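PDB 4ATO: endoribonuclease ToxN, which cleaves RNA at A-rich sequences as the toxin of a type III toxin-antitoxin system and is held inactive by the ToxI RNA pseudoknot. Local coordinates for residues S25-N30 with N86-P91; L82-M87 with E133-D138. One frame throughout, in Å; residues are numbered along the deposited sequence. Where two conformers were deposited one is given.

Contact 1 (S25-N30 with N86-P91); sequences SKVPFN and NMIPVP. With nucleotides of chain B.
Asn86 and Pro28 carry this contact: CG of the Pro28 ring lies 3.7 Å from CB of Asn86, and the two side chains run past one another in opposing senses. With CG anti to its own carbonyl carbon (chi1 -60°), Asn86 turns its amide to the RNA. Asn86 OD1 accepts a hydrogen bond from N6 of A3 of chain B (2.8 Å, 176°). Asn86 ND2 donates to N1 of the same base (3.2 Å), so the amide reads its Watson-Crick edge as adenine. Lys26 O lies near ND2, but the angle is too poor for a hydrogen bond; that carbonyl instead accepts a hydrogen bond from N6 of A2 of chain B at 3.0 Å. N6 of A1 of chain B is shared by Ser25 O (2.9 Å) and Val27 O (2.8 Å), and the A1 base lies over one face of the Phe29 ring. Behind this polar front the touch is apolar, Ile88 CG2 lying 4.4 Å from Val27 CG2. Ile88 also touches Ile17 of helix 14-23 and Leu162 of helix 159-169, and its backbone pairs with Phe52 of strand 51-56; the contact thus ties the loop following helix 14-23 to the end of strand 78-89.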
loop_
_atom_site.group_PDB
_atom_site.type_symbol
_atom_site.label_atom_id
_atom_site.label_comp_id
_atom_site.label_asym_id
_atom_site.label_seq_id
_atom_site.Cartn_x
_atom_site.Cartn_y
_atom_site.Cartn_z
ATOM N N SER A 25 -37.633 -8.418 22.267
ATOM C CA SER A 25 -37.064 -9.681 22.729
ATOM C C SER A 25 -35.710 -10.032 22.097
ATOM O O SER A 25 -35.081 -11.017 22.495
ATOM C CB SER A 25 -38.058 -10.828 22.513
ATOM O OG SER A 25 -38.411 -10.954 21.148
ATOM N N LYS A 26 -35.255 -9.239 21.128
ATOM C CA LYS A 26 -33.971 -9.522 20.475
ATOM C C LYS A 26 -32.769 -8.920 21.200
ATOM O O LYS A 26 -31.623 -9.155 20.800
ATOM C CB LYS A 26 -33.968 -9.069 19.010
ATOM C CG LYS A 26 -34.934 -9.810 18.102
ATOM C CD LYS A 26 -35.058 -9.068 16.786
ATOM C CE LYS A 26 -36.382 -9.310 16.125
ATOM N NZ LYS A 26 -36.792 -8.120 15.338
ATOM N N VAL A 27 -33.017 -8.147 22.252
ATOM C CA VAL A 27 -31.921 -7.619 23.064
ATOM C C VAL A 27 -31.142 -8.798 23.654
ATOM O O VAL A 27 -31.743 -9.769 24.108
ATOM C CB VAL A 27 -32.439 -6.696 24.195
ATOM C CG1 VAL A 27 -31.293 -6.235 25.085
ATOM C CG2 VAL A 27 -33.166 -5.494 23.611
ATOM N N PRO A 28 -29.801 -8.736 23.618
ATOM C CA PRO A 28 -29.016 -9.895 24.065
ATOM C C PRO A 28 -29.069 -10.138 25.573
ATOM O O PRO A 28 -28.982 -9.178 26.350
ATOM C CB PRO A 28 -27.581 -9.524 23.663
ATOM C CG PRO A 28 -27.736 -8.459 22.602
ATOM C CD PRO A 28 -28.948 -7.695 23.014
ATOM N N PHE A 29 -29.205 -11.408 25.966
ATOM C CA PHE A 29 -29.083 -11.808 27.366
ATOM C C PHE A 29 -27.721 -11.311 27.860
ATOM O O PHE A 29 -26.717 -11.442 27.158
ATOM C CB PHE A 29 -29.118 -13.335 27.508
ATOM C CG PHE A 29 -30.432 -13.975 27.143
ATOM C CD1 PHE A 29 -31.576 -13.221 26.967
ATOM C CD2 PHE A 29 -30.519 -15.355 27.007
ATOM C CE1 PHE A 29 -32.782 -13.830 26.643
ATOM C CE2 PHE A 29 -31.719 -15.973 26.685
ATOM C CZ PHE A 29 -32.848 -15.210 26.502
ATOM N N ASN A 30 -27.663 -10.757 29.051
ATOM C CA ASN A 30 -26.425 -10.208 29.545
ATOM C C ASN A 30 -25.468 -11.236 30.121
ATOM O O ASN A 30 -24.286 -11.006 30.194
ATOM C CB ASN A 30 -26.730 -9.138 30.581
ATOM C CG ASN A 30 -26.001 -7.849 30.315
ATOM O OD1 ASN A 30 -25.635 -7.555 29.200
ATOM N ND2 ASN A 30 -25.788 -7.080 31.350
ATOM N N ASN A 86 -27.990 -6.389 16.809
ATOM C CA ASN A 86 -28.466 -6.252 18.188
ATOM C C ASN A 86 -27.941 -5.009 18.922
ATOM O O ASN A 86 -27.941 -4.978 20.146
ATOM C CB ASN A 86 -28.105 -7.493 19.012
ATOM C CG ASN A 86 -28.706 -8.778 18.447
ATOM O OD1 ASN A 86 -28.095 -9.836 18.516
ATOM N ND2 ASN A 86 -29.908 -8.684 17.898
ATOM N N MET A 87 -27.485 -3.995 18.192
ATOM C CA MET A 87 -27.020 -2.777 18.854
ATOM C C MET A 87 -28.164 -2.070 19.583
ATOM O O MET A 87 -29.323 -2.149 19.172
ATOM C CB MET A 87 -26.311 -1.833 17.874
ATOM C CG MET A 87 -27.214 -1.138 16.893
ATOM S SD MET A 87 -26.255 -0.084 15.803
ATOM C CE MET A 87 -27.281 -0.084 14.333
ATOM N N ILE A 88 -27.834 -1.413 20.689
ATOM C CA ILE A 88 -28.840 -0.803 21.551
ATOM C C ILE A 88 -28.416 0.586 22.020
ATOM O O ILE A 88 -27.221 0.865 22.154
ATOM C CB ILE A 88 -29.141 -1.667 22.805
ATOM C CG1 ILE A 88 -27.864 -1.921 23.608
ATOM C CG2 ILE A 88 -29.780 -2.981 22.420
ATOM C CD1 ILE A 88 -28.125 -2.575 24.950
ATOM N N PRO A 89 -29.401 1.469 22.251
ATOM C CA PRO A 89 -29.128 2.786 22.825
ATOM C C PRO A 89 -29.101 2.649 24.336
ATOM O O PRO A 89 -29.955 1.949 24.876
ATOM C CB PRO A 89 -30.345 3.602 22.394
ATOM C CG PRO A 89 -31.459 2.593 22.343
ATOM C CD PRO A 89 -30.831 1.295 21.911
ATOM N N VAL A 90 -28.127 3.266 25.001
ATOM C CA VAL A 90 -27.971 3.124 26.445
ATOM C C VAL A 90 -27.594 4.471 27.070
ATOM O O VAL A 90 -26.736 5.173 26.543
ATOM C CB VAL A 90 -26.872 2.073 26.794
ATOM C CG1 VAL A 90 -26.742 1.891 28.297
ATOM C CG2 VAL A 90 -27.168 0.742 26.141
ATOM N N PRO A 91 -28.238 4.838 28.194
ATOM C CA PRO A 91 -27.867 6.063 28.917
ATOM C C PRO A 91 -26.564 5.870 29.687
ATOM O O PRO A 91 -26.251 4.745 30.082
ATOM C CB PRO A 91 -29.047 6.284 29.875
ATOM C CG PRO A 91 -29.642 4.940 30.062
ATOM C CD PRO A 91 -29.427 4.189 28.775
ATOM O "O5'" A B 1 -25.573 -15.241 23.308
ATOM C "C5'" A B 1 -25.310 -16.561 23.763
ATOM C "C4'" A B 1 -26.559 -17.399 23.782
ATOM O "O4'" A B 1 -27.556 -16.764 24.616
ATOM C "C3'" A B 1 -27.253 -17.584 22.444
ATOM O "O3'" A B 1 -26.677 -18.630 21.677
ATOM C "C2'" A B 1 -28.698 -17.858 22.848
ATOM O "O2'" A B 1 -28.853 -19.212 23.228
ATOM C "C1'" A B 1 -28.843 -16.999 24.097
ATOM N N9 A B 1 -29.494 -15.697 23.841
ATOM C C8 A B 1 -28.920 -14.464 24.041
ATOM N N7 A B 1 -29.726 -13.458 23.792
ATOM C C5 A B 1 -30.921 -14.063 23.420
ATOM C C6 A B 1 -32.172 -13.529 23.041
ATOM N N6 A B 1 -32.440 -12.218 22.960
ATOM N N1 A B 1 -33.154 -14.400 22.735
ATOM C C2 A B 1 -32.886 -15.711 22.814
ATOM N N3 A B 1 -31.756 -16.330 23.161
ATOM C C4 A B 1 -30.796 -15.443 23.454
ATOM P P A B 2 -26.769 -18.617 20.073
ATOM O OP1 A B 2 -26.113 -19.854 19.598
ATOM O OP2 A B 2 -26.247 -17.301 19.614
ATOM O "O5'" A B 2 -28.329 -18.688 19.795
ATOM C "C5'" A B 2 -29.053 -19.898 19.920
ATOM C "C4'" A B 2 -30.502 -19.670 19.603
ATOM O "O4'" A B 2 -31.017 -18.627 20.465
ATOM C "C3'" A B 2 -30.782 -19.181 18.190
ATOM O "O3'" A B 2 -30.938 -20.249 17.280
ATOM C "C2'" A B 2 -32.035 -18.324 18.340
ATOM O "O2'" A B 2 -33.203 -19.134 18.309
ATOM C "C1'" A B 2 -31.879 -17.775 19.751
ATOM N N9 A B 2 -31.325 -16.403 19.802
ATOM C C8 A B 2 -30.029 -16.064 20.111
ATOM N N7 A B 2 -29.812 -14.773 20.170
ATOM C C5 A B 2 -31.058 -14.219 19.927
ATOM C C6 A B 2 -31.498 -12.887 19.859
ATOM N N6 A B 2 -30.692 -11.857 20.058
ATOM N N1 A B 2 -32.802 -12.648 19.593
ATOM C C2 A B 2 -33.601 -13.708 19.404
ATOM N N3 A B 2 -33.305 -15.005 19.442
ATOM C C4 A B 2 -32.003 -15.204 19.711
ATOM P P A B 3 -30.201 -20.219 15.866
ATOM O OP1 A B 3 -30.387 -21.558 15.252
ATOM O OP2 A B 3 -28.821 -19.731 16.104
ATOM O "O5'" A B 3 -31.038 -19.129 15.059
ATOM C "C5'" A B 3 -32.425 -19.320 14.798
ATOM C "C4'" A B 3 -33.055 -18.074 14.230
ATOM O "O4'" A B 3 -33.178 -17.071 15.270
ATOM C "C3'" A B 3 -32.271 -17.380 13.121
ATOM O "O3'" A B 3 -32.500 -17.961 11.845
ATOM C "C2'" A B 3 -32.740 -15.931 13.228
ATOM O "O2'" A B 3 -33.992 -15.757 12.587
ATOM C "C1'" A B 3 -32.953 -15.781 14.734
ATOM N N9 A B 3 -31.781 -15.188 15.412
ATOM C C8 A B 3 -30.626 -15.824 15.812
ATOM N N7 A B 3 -29.764 -15.039 16.419
ATOM C C5 A B 3 -30.394 -13.806 16.433
ATOM C C6 A B 3 -29.999 -12.552 16.927
ATOM N N6 A B 3 -28.829 -12.336 17.530
ATOM N N1 A B 3 -30.859 -11.517 16.790
ATOM C C2 A B 3 -32.033 -11.739 16.173
ATOM N N3 A B 3 -32.517 -12.871 15.659
ATOM C C4 A B 3 -31.640 -13.882 15.825
#

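Contact 2 (L82-M87 with E133-D138). With nucleotides of chain B.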
loop_
_atom_site.group_PDB
_atom_site.type_symbol
_atom_site.label_atom_id
_atom_site.label_comp_id
_atom_site.label_asym_id
_atom_site.label_seq_id
_atom_site.Cartn_x
_atom_site.Cartn_y
_atom_site.Cartn_z
ATOM N N LEU A 82 -19.101 -9.024 16.394
ATOM C CA LEU A 82 -19.938 -7.913 16.833
ATOM C C LEU A 82 -21.269 -8.048 16.135
ATOM O O LEU A 82 -21.309 -8.141 14.904
ATOM C CB LEU A 82 -19.336 -6.568 16.463
ATOM C CG LEU A 82 -18.273 -5.970 17.379
ATOM C CD1 LEU A 82 -17.580 -4.820 16.652
ATOM C CD2 LEU A 82 -18.919 -5.487 18.662
ATOM N N LEU A 83 -22.350 -8.049 16.915
ATOM C CA LEU A 83 -23.703 -8.153 16.364
ATOM C C LEU A 83 -24.328 -6.775 16.113
ATOM O O LEU A 83 -25.036 -6.233 16.976
ATOM C CB LEU A 83 -24.590 -8.944 17.321
ATOM C CG LEU A 83 -24.007 -10.298 17.731
ATOM C CD1 LEU A 83 -24.924 -11.009 18.757
ATOM C CD2 LEU A 83 -23.764 -11.179 16.508
ATOM N N VAL A 84 -24.087 -6.194 14.945
ATOM C CA VAL A 84 -24.660 -4.871 14.717
ATOM C C VAL A 84 -26.190 -4.924 14.671
ATOM O O VAL A 84 -26.847 -3.946 15.036
ATOM C CB VAL A 84 -23.997 -4.078 13.543
ATOM C CG1 VAL A 84 -22.968 -4.921 12.820
ATOM C CG2 VAL A 84 -25.034 -3.497 12.589
ATOM N N ASN A 85 -26.754 -6.081 14.318
ATOM C CA ASN A 85 -28.212 -6.271 14.373
ATOM C C ASN A 85 -28.801 -6.136 15.781
ATOM O O ASN A 85 -29.981 -5.825 15.931
ATOM C CB ASN A 85 -28.630 -7.622 13.786
ATOM C CG ASN A 85 -27.907 -8.806 14.441
ATOM O OD1 ASN A 85 -26.698 -8.757 14.668
ATOM N ND2 ASN A 85 -28.650 -9.866 14.742
ATOM N N ASN A 86 -27.990 -6.389 16.809
ATOM C CA ASN A 86 -28.466 -6.252 18.188
ATOM C C ASN A 86 -27.941 -5.009 18.922
ATOM O O ASN A 86 -27.941 -4.978 20.146
ATOM C CB ASN A 86 -28.105 -7.493 19.012
ATOM C CG ASN A 86 -28.706 -8.778 18.447
ATOM O OD1 ASN A 86 -28.095 -9.836 18.516
ATOM N ND2 ASN A 86 -29.908 -8.684 17.898
ATOM N N MET A 87 -27.485 -3.995 18.192
ATOM C CA MET A 87 -27.020 -2.777 18.854
ATOM C C MET A 87 -28.164 -2.070 19.583
ATOM O O MET A 87 -29.323 -2.149 19.172
ATOM C CB MET A 87 -26.311 -1.833 17.874
ATOM C CG MET A 87 -27.214 -1.138 16.893
ATOM S SD MET A 87 -26.255 -0.084 15.803
ATOM C CE MET A 87 -27.281 -0.084 14.333
ATOM N N GLU A 133 -24.204 2.375 10.243
ATOM C CA GLU A 133 -24.975 3.410 9.570
ATOM C C GLU A 133 -25.901 2.822 8.523
ATOM O O GLU A 133 -27.054 3.244 8.411
ATOM C CB GLU A 133 -24.061 4.460 8.935
ATOM C CG GLU A 133 -23.064 5.062 9.921
ATOM C CD GLU A 133 -22.270 6.219 9.339
ATOM O OE1 GLU A 133 -22.045 6.251 8.104
ATOM O OE2 GLU A 133 -21.873 7.103 10.128
ATOM N N LYS A 134 -25.406 1.844 7.767
ATOM C CA LYS A 134 -26.217 1.221 6.723
ATOM C C LYS A 134 -27.425 0.520 7.323
ATOM O O LYS A 134 -28.546 0.704 6.835
ATOM C CB LYS A 134 -25.405 0.236 5.864
ATOM C CG LYS A 134 -24.422 0.898 4.916
ATOM C CD LYS A 134 -23.638 -0.146 4.122
ATOM C CE LYS A 134 -22.436 0.462 3.399
ATOM N NZ LYS A 134 -22.758 1.641 2.549
ATOM N N VAL A 135 -27.221 -0.279 8.376
ATOM C CA VAL A 135 -28.377 -1.011 8.906
ATOM C C VAL A 135 -29.360 -0.135 9.679
ATOM O O VAL A 135 -30.570 -0.317 9.558
ATOM C CB VAL A 135 -28.040 -2.338 9.657
ATOM C CG1 VAL A 135 -26.609 -2.753 9.448
ATOM C CG2 VAL A 135 -28.424 -2.278 11.136
ATOM N N TYR A 136 -28.853 0.826 10.447
ATOM C CA TYR A 136 -29.735 1.738 11.164
ATOM C C TYR A 136 -30.650 2.468 10.182
ATOM O O TYR A 136 -31.847 2.585 10.412
ATOM C CB TYR A 136 -28.943 2.766 11.964
ATOM C CG TYR A 136 -29.835 3.706 12.754
ATOM C CD1 TYR A 136 -30.235 3.381 14.039
ATOM C CD2 TYR A 136 -30.275 4.916 12.215
ATOM C CE1 TYR A 136 -31.039 4.218 14.772
ATOM C CE2 TYR A 136 -31.095 5.763 12.946
ATOM C CZ TYR A 136 -31.471 5.404 14.228
ATOM O OH TYR A 136 -32.275 6.225 14.990
ATOM N N LYS A 137 -30.070 2.961 9.092
ATOM C CA LYS A 137 -30.841 3.644 8.060
ATOM C C LYS A 137 -31.932 2.734 7.506
ATOM O O LYS A 137 -33.103 3.115 7.453
ATOM C CB LYS A 137 -29.929 4.102 6.917
ATOM C CG LYS A 137 -30.014 5.586 6.589
ATOM C CD LYS A 137 -29.435 6.443 7.717
ATOM C CE LYS A 137 -29.448 7.933 7.370
ATOM N NZ LYS A 137 -30.829 8.480 7.203
ATOM N N ASP A 138 -31.548 1.526 7.099
ATOM C CA ASP A 138 -32.505 0.607 6.485
ATOM C C ASP A 138 -33.580 0.086 7.435
ATOM O O ASP A 138 -34.720 -0.136 7.023
ATOM C CB ASP A 138 -31.791 -0.555 5.803
ATOM C CG ASP A 138 -31.510 -0.280 4.347
ATOM O OD1 ASP A 138 -31.996 0.750 3.836
ATOM O OD2 ASP A 138 -30.817 -1.093 3.710
ATOM P P A B 3 -30.201 -20.219 15.866
ATOM O OP1 A B 3 -30.387 -21.558 15.252
ATOM O OP2 A B 3 -28.821 -19.731 16.104
ATOM O "O5'" A B 3 -31.038 -19.129 15.059
ATOM C "C5'" A B 3 -32.425 -19.320 14.798
ATOM C "C4'" A B 3 -33.055 -18.074 14.230
ATOM O "O4'" A B 3 -33.178 -17.071 15.270
ATOM C "C3'" A B 3 -32.271 -17.380 13.121
ATOM O "O3'" A B 3 -32.500 -17.961 11.845
ATOM C "C2'" A B 3 -32.740 -15.931 13.228
ATOM O "O2'" A B 3 -33.992 -15.757 12.587
ATOM C "C1'" A B 3 -32.953 -15.781 14.734
ATOM N N9 A B 3 -31.781 -15.188 15.412
ATOM C C8 A B 3 -30.626 -15.824 15.812
ATOM N N7 A B 3 -29.764 -15.039 16.419
ATOM C C5 A B 3 -30.394 -13.806 16.433
ATOM C C6 A B 3 -29.999 -12.552 16.927
ATOM N N6 A B 3 -28.829 -12.336 17.530
ATOM N N1 A B 3 -30.859 -11.517 16.790
ATOM C C2 A B 3 -32.033 -11.739 16.173
ATOM N N3 A B 3 -32.517 -12.871 15.659
ATOM C C4 A B 3 -31.640 -13.882 15.825
ATOM P P U B 4 -31.272 -18.329 10.876
ATOM O OP1 U B 4 -31.825 -19.096 9.737
ATOM O OP2 U B 4 -30.220 -18.957 11.715
ATOM O "O5'" U B 4 -30.786 -16.902 10.370
ATOM C "C5'" U B 4 -31.535 -16.180 9.408
ATOM C "C4'" U B 4 -30.691 -15.149 8.710
ATOM O "O4'" U B 4 -30.217 -14.182 9.684
ATOM C "C3'" U B 4 -29.444 -15.685 8.006
ATOM O "O3'" U B 4 -29.200 -14.888 6.846
ATOM C "C2'" U B 4 -28.342 -15.432 9.045
ATOM O "O2'" U B 4 -27.037 -15.334 8.512
ATOM C "C1'" U B 4 -28.803 -14.115 9.644
ATOM N N1 U B 4 -28.319 -13.854 11.013
ATOM C C2 U B 4 -27.397 -12.841 11.151
ATOM O O2 U B 4 -26.957 -12.239 10.193
ATOM N N3 U B 4 -26.991 -12.584 12.438
ATOM C C4 U B 4 -27.428 -13.219 13.582
ATOM O O4 U B 4 -26.972 -12.870 14.671
ATOM C C5 U B 4 -28.401 -14.250 13.363
ATOM C C6 U B 4 -28.811 -14.517 12.113
#
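Tyr136 OH is held by two groups, hydrogen-bonding to both Glu163 OE2 and Asn47 ND2, while at the root of the side chain CB lies 4.1 Å from CE of Met87. The ring is carried off to its polar partners because CG stands anti to the backbone N (chi1 -178°), and the side chains of Tyr136 and Met87 lie roughly perpendicular. Met87 itself runs extended beyond CG, which puts its methyl at the helix; CE meets CG2 of Val135 at 4.0 Å, the two side chains meeting end-on at their methyls. Val84 adds a third apolar touch, CG2 to CG1 of Val135 at 3.6 Å, but Val84 was deposited in two conformers, so this distance is tentative. The 3-10 segment at 84-85, which interrupts strand 78-89, is consistent with Val84 and Met87 facing the same helix. The turn is evidenced by the bonds from Asn86 N to Leu83 O (3.0 Å) and from Met87 N to Val84 O (3.2 Å). Asn85 points away from the helix: its ND2 bonds Val155 O and makes a weak bond to O4 of U4 of chain B (3.4 Å). Phe159 of helix 159-169 packs on both Met87 and Val135. On the helix, Lys134 NZ forms a salt bridge with an RNA phosphate. No hydrogen bond crosses between the segments, so their direct attachment is purely apolar, and ND2 of Asn85, NZ of Lys134 and OH of Tyr136 find their partners in the RNA or in other parts of the protein.

Both contacts are buried, and both use strand 78-89, sharing Asn86 and Met87; their centres lie 12 Å apart. The shared pair divides the work: Asn86 turns toward 25-30 in contact 1, Met87 toward the long helix in contact 2. Contact 1 joins the strand's end to a loop, and its polar groups, largely backbone carbonyls and one amide, are spent on adenine bases. Contact 2 sets the 3-10 interruption against the late part of helix 108-139 through apolar carbons alone, and, apart from the shared Asn86, RNA is met at its margins, weakly by Asn85 and through a phosphate by Lys134. Base recognition thus concentrates in the loop-strand contact, and apolar packing in the strand-helix one.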